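Local coordinates for malonyl-CoA-[acyl-carrier-protein] transacylase (Coxiella burnetii, PDB 3TQE), which probably catalyses the transfer of the malonyl group from coenzyme A to the holo form of acyl carrier protein, supplying malonyl units for fatty acid synthesis, at residues Lys284-Ile289 with Ser296-Leu301; Tyr267-Glu270 with Val275-Glu278. All blocks are in the same frame, centred on the assembly; numbering follows the deposited sequence. Where two conformers were deposited one is given.

Interaction 1: Lys284-Ile289 with Ser296-Leu301; sequences KLAGLI and SEILPL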
ATOM      1  N   LYS A 284      -6.921  -5.526  -5.253  1.00 17.21           N
ATOM      2  CA  LYS A 284      -6.405  -4.445  -6.060  1.00 17.85           C
ATOM      3  C   LYS A 284      -5.001  -4.747  -6.551  1.00 17.26           C
ATOM      4  O   LYS A 284      -4.666  -4.463  -7.696  1.00 18.38           O
ATOM      5  CB  LYS A 284      -6.443  -3.141  -5.271  1.00 18.87           C
ATOM      6  CG  LYS A 284      -7.835  -2.698  -4.886  1.00 22.85           C
ATOM      7  CD  LYS A 284      -8.567  -2.167  -6.062  1.00 26.89           C
ATOM      8  CE  LYS A 284      -9.830  -1.417  -5.648  1.00 29.43           C
ATOM      9  NZ  LYS A 284     -10.945  -2.378  -5.442  1.00 33.65           N
ATOM     10  N   LEU A 285      -4.140  -5.265  -5.690  1.00 15.80           N
ATOM     11  CA  LEU A 285      -2.781  -5.537  -6.157  1.00 16.11           C
ATOM     12  C   LEU A 285      -2.750  -6.678  -7.141  1.00 16.42           C
ATOM     13  O   LEU A 285      -1.952  -6.653  -8.066  1.00 16.50           O
ATOM     14  CB  LEU A 285      -1.830  -5.800  -4.997  1.00 15.49           C
ATOM     15  CG  LEU A 285      -1.722  -4.638  -4.017  1.00 14.96           C
ATOM     16  CD1 LEU A 285      -0.755  -5.005  -2.894  1.00 15.96           C
ATOM     17  CD2 LEU A 285      -1.325  -3.337  -4.669  1.00 17.34           C
ATOM     18  N   ALA A 286      -3.614  -7.669  -6.972  1.00 16.83           N
ATOM     19  CA  ALA A 286      -3.673  -8.745  -7.958  1.00 17.60           C
ATOM     20  C   ALA A 286      -3.971  -8.175  -9.308  1.00 18.17           C
ATOM     21  O   ALA A 286      -3.394  -8.610 -10.302  1.00 18.49           O
ATOM     22  CB  ALA A 286      -4.713  -9.764  -7.586  1.00 18.36           C
ATOM     23  N   GLY A 287      -4.889  -7.216  -9.354  1.00 18.38           N
ATOM     24  CA  GLY A 287      -5.229  -6.585 -10.628  1.00 19.31           C
ATOM     25  C   GLY A 287      -4.015  -5.966 -11.285  1.00 19.46           C
ATOM     26  O   GLY A 287      -3.802  -6.127 -12.490  1.00 21.46           O
ATOM     27  N   LEU A 288      -3.213  -5.240 -10.515  1.00 17.96           N
ATOM     28  CA  LEU A 288      -2.030  -4.607 -11.049  1.00 17.69           C
ATOM     29  C   LEU A 288      -1.006  -5.620 -11.485  1.00 17.08           C
ATOM     30  O   LEU A 288      -0.403  -5.480 -12.543  1.00 17.92           O
ATOM     31  CB  LEU A 288      -1.403  -3.673 -10.023  1.00 17.52           C
ATOM     32  CG  LEU A 288      -2.267  -2.533  -9.540  1.00 18.80           C
ATOM     33  CD1 LEU A 288      -1.471  -1.707  -8.524  1.00 18.87           C
ATOM     34  CD2 LEU A 288      -2.741  -1.691 -10.720  1.00 20.15           C
ATOM     35  N   ILE A 289      -0.754  -6.610 -10.641  1.00 16.00           N
ATOM     36  CA  ILE A 289       0.312  -7.554 -10.914  1.00 16.40           C
ATOM     37  C   ILE A 289      -0.003  -8.377 -12.154  1.00 17.59           C
ATOM     38  O   ILE A 289       0.873  -8.613 -12.972  1.00 18.55           O
ATOM     39  CB  ILE A 289       0.564  -8.434  -9.690  1.00 15.01           C
ATOM     40  CG1 ILE A 289       1.106  -7.569  -8.554  1.00 15.42           C
ATOM     41  CG2 ILE A 289       1.543  -9.576 -10.012  1.00 16.03           C
ATOM     42  CD1 ILE A 289       1.112  -8.250  -7.190  1.00 15.65           C
ATOM     43  N   SER A 296       1.930 -14.291 -14.019  1.00 26.23           N
ATOM     44  CA  SER A 296       2.054 -14.347 -12.572  1.00 25.31           C
ATOM     45  C   SER A 296       0.808 -14.967 -11.974  1.00 23.88           C
ATOM     46  O   SER A 296      -0.238 -15.054 -12.605  1.00 24.52           O
ATOM     47  CB  SER A 296       2.247 -12.948 -12.011  1.00 25.06           C
ATOM     48  OG  SER A 296       1.107 -12.160 -12.249  1.00 25.90           O
ATOM     49  N   GLU A 297       0.931 -15.403 -10.739  1.00 21.87           N
ATOM     50  CA  GLU A 297      -0.187 -15.910  -9.989  1.00 21.43           C
ATOM     51  C   GLU A 297      -0.300 -15.102  -8.709  1.00 19.75           C
ATOM     52  O   GLU A 297       0.689 -14.929  -8.037  1.00 19.23           O
ATOM     53  CB  GLU A 297       0.095 -17.360  -9.645  1.00 22.39           C
ATOM     54  CG  GLU A 297      -0.967 -18.031  -8.831  1.00 28.76           C
ATOM     55  CD  GLU A 297      -0.779 -19.538  -8.705  1.00 34.63           C
ATOM     56  OE1 GLU A 297       0.295 -20.054  -9.054  1.00 38.84           O
ATOM     57  OE2 GLU A 297      -1.728 -20.214  -8.254  1.00 40.32           O
ATOM     58  N   ILE A 298      -1.486 -14.590  -8.403  1.00 17.68           N
ATOM     59  CA  ILE A 298      -1.701 -13.832  -7.174  1.00 17.46           C
ATOM     60  C   ILE A 298      -2.827 -14.506  -6.433  1.00 17.62           C
ATOM     61  O   ILE A 298      -3.929 -14.704  -6.973  1.00 20.73           O
ATOM     62  CB  ILE A 298      -2.043 -12.341  -7.415  1.00 17.72           C
ATOM     63  CG1 ILE A 298      -1.057 -11.714  -8.400  1.00 16.31           C
ATOM     64  CG2 ILE A 298      -2.024 -11.565  -6.080  1.00 18.17           C
ATOM     65  CD1 ILE A 298      -1.535 -11.691  -9.830  1.00 17.54           C
ATOM     66  N   LEU A 299      -2.543 -14.896  -5.210  1.00 16.32           N
ATOM     67  CA  LEU A 299      -3.486 -15.630  -4.416  1.00 16.22           C
ATOM     68  C   LEU A 299      -4.063 -14.760  -3.323  1.00 15.76           C
ATOM     69  O   LEU A 299      -3.343 -14.075  -2.626  1.00 16.02           O
ATOM     70  CB  LEU A 299      -2.786 -16.813  -3.790  1.00 17.52           C
ATOM     71  CG  LEU A 299      -2.230 -17.805  -4.825  1.00 21.29           C
ATOM     72  CD1 LEU A 299      -1.111 -18.626  -4.183  1.00 27.25           C
ATOM     73  CD2 LEU A 299      -3.340 -18.668  -5.304  1.00 28.87           C
ATOM     74  N   PRO A 300      -5.388 -14.763  -3.186  1.00 15.47           N
ATOM     75  CA  PRO A 300      -6.024 -14.054  -2.107  1.00 15.38           C
ATOM     76  C   PRO A 300      -5.946 -14.824  -0.803  1.00 14.75           C
ATOM     77  O   PRO A 300      -5.816 -16.056  -0.789  1.00 15.65           O
ATOM     78  CB  PRO A 300      -7.469 -13.968  -2.561  1.00 16.74           C
ATOM     79  CG  PRO A 300      -7.672 -15.148  -3.335  1.00 17.20           C
ATOM     80  CD  PRO A 300      -6.367 -15.462  -4.021  1.00 16.67           C
ATOM     81  N   LEU A 301      -6.053 -14.101   0.295  1.00 14.48           N
ATOM     82  CA  LEU A 301      -5.866 -14.668   1.622  1.00 13.83           C
ATOM     83  C   LEU A 301      -6.965 -14.265   2.595  1.00 14.51           C
ATOM     84  O   LEU A 301      -6.724 -14.157   3.789  1.00 15.75           O
ATOM     85  CB  LEU A 301      -4.522 -14.236   2.172  1.00 13.82           C
ATOM     86  CG  LEU A 301      -3.277 -14.720   1.432  1.00 13.88           C
ATOM     87  CD1 LEU A 301      -2.061 -14.162   2.151  1.00 16.57           C
ATOM     88  CD2 LEU A 301      -3.205 -16.244   1.344  1.00 15.20           C
TER

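Interaction 2: Tyr267-Glu270 with Val275-Glu278; sequences YIEE and VFME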
ATOM      1  N   TYR A 267      11.168  -6.357 -10.340  1.00 15.19           N
ATOM      2  CA  TYR A 267      12.338  -6.759  -9.558  1.00 16.40           C
ATOM      3  C   TYR A 267      12.089  -8.125  -8.974  1.00 15.23           C
ATOM      4  O   TYR A 267      12.947  -9.004  -9.035  1.00 16.72           O
ATOM      5  CB  TYR A 267      12.617  -5.757  -8.445  1.00 16.91           C
ATOM      6  CG  TYR A 267      13.805  -6.017  -7.560  1.00 21.80           C
ATOM      7  CD1 TYR A 267      14.951  -5.226  -7.674  1.00 26.43           C
ATOM      8  CD2 TYR A 267      13.780  -6.976  -6.578  1.00 25.95           C
ATOM      9  CE1 TYR A 267      16.051  -5.420  -6.861  1.00 28.34           C
ATOM     10  CE2 TYR A 267      14.917  -7.200  -5.763  1.00 28.23           C
ATOM     11  CZ  TYR A 267      16.035  -6.420  -5.918  1.00 29.53           C
ATOM     12  OH  TYR A 267      17.146  -6.572  -5.115  1.00 32.55           O
ATOM     13  N   ILE A 268      10.902  -8.328  -8.425  1.00 13.89           N
ATOM     14  CA  ILE A 268      10.577  -9.582  -7.754  1.00 13.85           C
ATOM     15  C   ILE A 268      10.545 -10.714  -8.792  1.00 14.65           C
ATOM     16  O   ILE A 268      11.102 -11.790  -8.581  1.00 15.21           O
ATOM     17  CB  ILE A 268       9.258  -9.462  -6.989  1.00 13.67           C
ATOM     18  CG1 ILE A 268       9.467  -8.528  -5.797  1.00 14.62           C
ATOM     19  CG2 ILE A 268       8.738 -10.819  -6.560  1.00 15.29           C
ATOM     20  CD1 ILE A 268       8.189  -8.059  -5.098  1.00 15.34           C
ATOM     21  N   GLU A 269       9.957 -10.450  -9.939  1.00 15.32           N
ATOM     22  CA  GLU A 269       9.873 -11.444 -10.995  1.00 17.45           C
ATOM     23  C   GLU A 269      11.226 -11.763 -11.572  1.00 18.44           C
ATOM     24  O   GLU A 269      11.488 -12.927 -11.876  1.00 19.17           O
ATOM     25  CB  GLU A 269       8.915 -10.988 -12.056  1.00 18.87           C
ATOM     26  CG  GLU A 269       7.513 -11.013 -11.560  1.00 22.11           C
ATOM     27  CD  GLU A 269       6.520 -11.173 -12.652  1.00 30.18           C
ATOM     28  OE1 GLU A 269       6.631 -10.419 -13.639  1.00 36.10           O
ATOM     29  OE2 GLU A 269       5.631 -12.036 -12.512  1.00 33.33           O
ATOM     30  N   GLU A 270      12.105 -10.771 -11.632  1.00 19.46           N
ATOM     31  CA  GLU A 270      13.472 -11.017 -12.103  1.00 22.22           C
ATOM     32  C   GLU A 270      14.260 -11.924 -11.172  1.00 21.85           C
ATOM     33  O   GLU A 270      15.248 -12.544 -11.595  1.00 23.67           O
ATOM     34  CB  GLU A 270      14.231  -9.713 -12.274  1.00 23.58           C
ATOM     35  CG  GLU A 270      13.841  -8.963 -13.501  1.00 30.08           C
ATOM     36  CD  GLU A 270      14.446  -7.567 -13.554  1.00 37.34           C
ATOM     37  OE1 GLU A 270      15.305  -7.235 -12.685  1.00 43.10           O
ATOM     38  OE2 GLU A 270      14.059  -6.794 -14.460  1.00 42.79           O
ATOM     39  N   VAL A 275       4.861 -16.006  -7.897  1.00 17.83           N
ATOM     40  CA  VAL A 275       3.682 -16.283  -7.094  1.00 16.49           C
ATOM     41  C   VAL A 275       3.639 -15.224  -6.014  1.00 14.59           C
ATOM     42  O   VAL A 275       4.615 -14.985  -5.323  1.00 14.67           O
ATOM     43  CB  VAL A 275       3.743 -17.650  -6.434  1.00 17.53           C
ATOM     44  CG1 VAL A 275       2.579 -17.854  -5.516  1.00 19.21           C
ATOM     45  CG2 VAL A 275       3.781 -18.717  -7.512  1.00 20.42           C
ATOM     46  N   PHE A 276       2.523 -14.530  -5.969  1.00 13.79           N
ATOM     47  CA  PHE A 276       2.320 -13.414  -5.055  1.00 13.45           C
ATOM     48  C   PHE A 276       1.097 -13.727  -4.209  1.00 14.51           C
ATOM     49  O   PHE A 276       0.094 -14.221  -4.716  1.00 16.38           O
ATOM     50  CB  PHE A 276       2.036 -12.138  -5.852  1.00 13.36           C
ATOM     51  CG  PHE A 276       3.185 -11.708  -6.721  1.00 14.29           C
ATOM     52  CD1 PHE A 276       4.097 -10.766  -6.283  1.00 14.62           C
ATOM     53  CD2 PHE A 276       3.383 -12.285  -7.959  1.00 15.34           C
ATOM     54  CE1 PHE A 276       5.154 -10.390  -7.075  1.00 16.89           C
ATOM     55  CE2 PHE A 276       4.470 -11.901  -8.753  1.00 16.20           C
ATOM     56  CZ  PHE A 276       5.344 -10.978  -8.303  1.00 15.90           C
HETATM   57  N   MSE A 277       1.164 -13.402  -2.930  1.00 13.73           N
HETATM   58  CA  MSE A 277       0.016 -13.529  -2.043  0.50 14.26           C
HETATM   59  C   MSE A 277      -0.346 -12.135  -1.632  1.00 13.52           C
HETATM   60  O   MSE A 277       0.527 -11.378  -1.199  1.00 13.90           O
HETATM   61  CB  MSE A 277       0.360 -14.304  -0.783  0.50 15.27           C
HETATM   62  CG  MSE A 277       0.200 -15.749  -0.903  0.50 17.17           C
HETATM   63 SE   MSE A 277       1.531 -16.395  -2.066  0.50 20.96          SE
HETATM   64  CE  MSE A 277       1.180 -18.287  -1.799  0.50 17.17           C
ATOM     65  N   GLU A 278      -1.612 -11.792  -1.787  1.00 13.02           N
ATOM     66  CA  GLU A 278      -2.086 -10.480  -1.427  1.00 13.45           C
ATOM     67  C   GLU A 278      -2.515 -10.522   0.029  1.00 13.36           C
ATOM     68  O   GLU A 278      -3.503 -11.167   0.402  1.00 14.55           O
ATOM     69  CB  GLU A 278      -3.205 -10.029  -2.359  1.00 14.34           C
ATOM     70  CG  GLU A 278      -3.701  -8.615  -2.090  1.00 16.24           C
ATOM     71  CD  GLU A 278      -4.255  -7.871  -3.308  1.00 18.05           C
ATOM     72  OE1 GLU A 278      -4.551  -8.488  -4.361  1.00 19.15           O
ATOM     73  OE2 GLU A 278      -4.373  -6.623  -3.199  1.00 17.73           O
TER

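Interaction 1: Lys284-Ile289 with Ser296-Leu301
I298 on strand 297-300 presents its two branches to different turns of helix 284-292: CG2 goes to A286, while CG1 meets I289. The methyl of A286 meets one side of the isoleucine, its CB 3.6 Å from CG2 of I298. Here the helix comes closest to the strand, with 5.5 Å between the CA atoms of A286 and I298. The side chains of I289 and I298 cross obliquely, CG2 of I289 lying 3.7 Å from CG1 of I298. In I289, CG1 stands beside the backbone N (chi1 -66°), which puts CG2 anti to it and toward the strand. CD1 of I298 ends between O of A286, 3.6 Å away, and the CG2 methyl of I289. The same CG2 of I289 also touches OG of S296 at 3.4 Å, but the hydroxyl is hydrogen-bonded to O of D293 in the loop that joins helix and strand. The contact closes the second half of a beta-alpha-beta unit, helix 284-292 returning to the edge strand of the parallel sheet. Its chemistry is that of aliphatic branches fitted together by shape, and the one hydroxyl, buried beside the I289 methyl, is satisfied by O of D293.

Interaction 2: Tyr267-Glu270 with Val275-Glu278
The phenyl ring of F276, carried by strand 275-278, reaches two successive residues of helix 261-270, I268 and E269. Its far end does the touching, and the main chains stay well apart, with 9.5 Å between the CA atoms of I268 and F276.

The apolar part of the contact belongs to I268. Its CG2 methyl lies 3.6 Å from CE1 of F276 and 3.8 Å from CZ, so it touches the CE1-CZ side of the ring. With chi1 at -69°, CG1 stays beside the backbone N, and the CG2 methyl, anti to that N, is the branch that extends to the ring. I268 also packs on A9 of the neighbouring strand 9-12.

E269 supplies the mixed part. Its chain crosses F276 at about a right angle, and the methylene CG comes to the ring edge, in the ring plane, 3.9 Å from CZ. For CG this is van der Waals contact with an aromatic C-H edge. In the carboxylate, OE2 of E269 is 3.9 Å from CE2 of F276, and the carboxylate plane is turned 51° from the ring.

Further groups hem in the pair. I298 and V11 from the strands on either side of 275-278 touch F276, and OE2 of E269 lies close to OD2 of D293.

The aromatic side chain thus bridges the distance between helix and sheet, meeting carbon at its tip and a carboxylate oxygen near CE2. At that separation any attraction between OE2 and the C-H at CE2 would be weak, while the nearby like charge of D293 might raise the proton affinity of one of the two acids.

Interaction 2 comes first along the chain and closes before interaction 1 opens; their centres lie 9 Å apart. Strand 275-278, which takes part in interaction 2, leads into helix 284-292 of interaction 1, and that helix returns to strand 297-300, the parallel neighbour of 275-278 and an outermost strand of the four-stranded sheet. The two strands are probably hydrogen-bonded directly, L299 N to F276 O and F276 N to E297 O. F276 also touches both I289 and I298, so the two apolar clusters are continuous. I289 on I265, with L285 and L288 on W261, brings helices 284-292 and 261-270 together against the sheet of the acyl transferase domain, away from the predicted active-site residues S96 and H205.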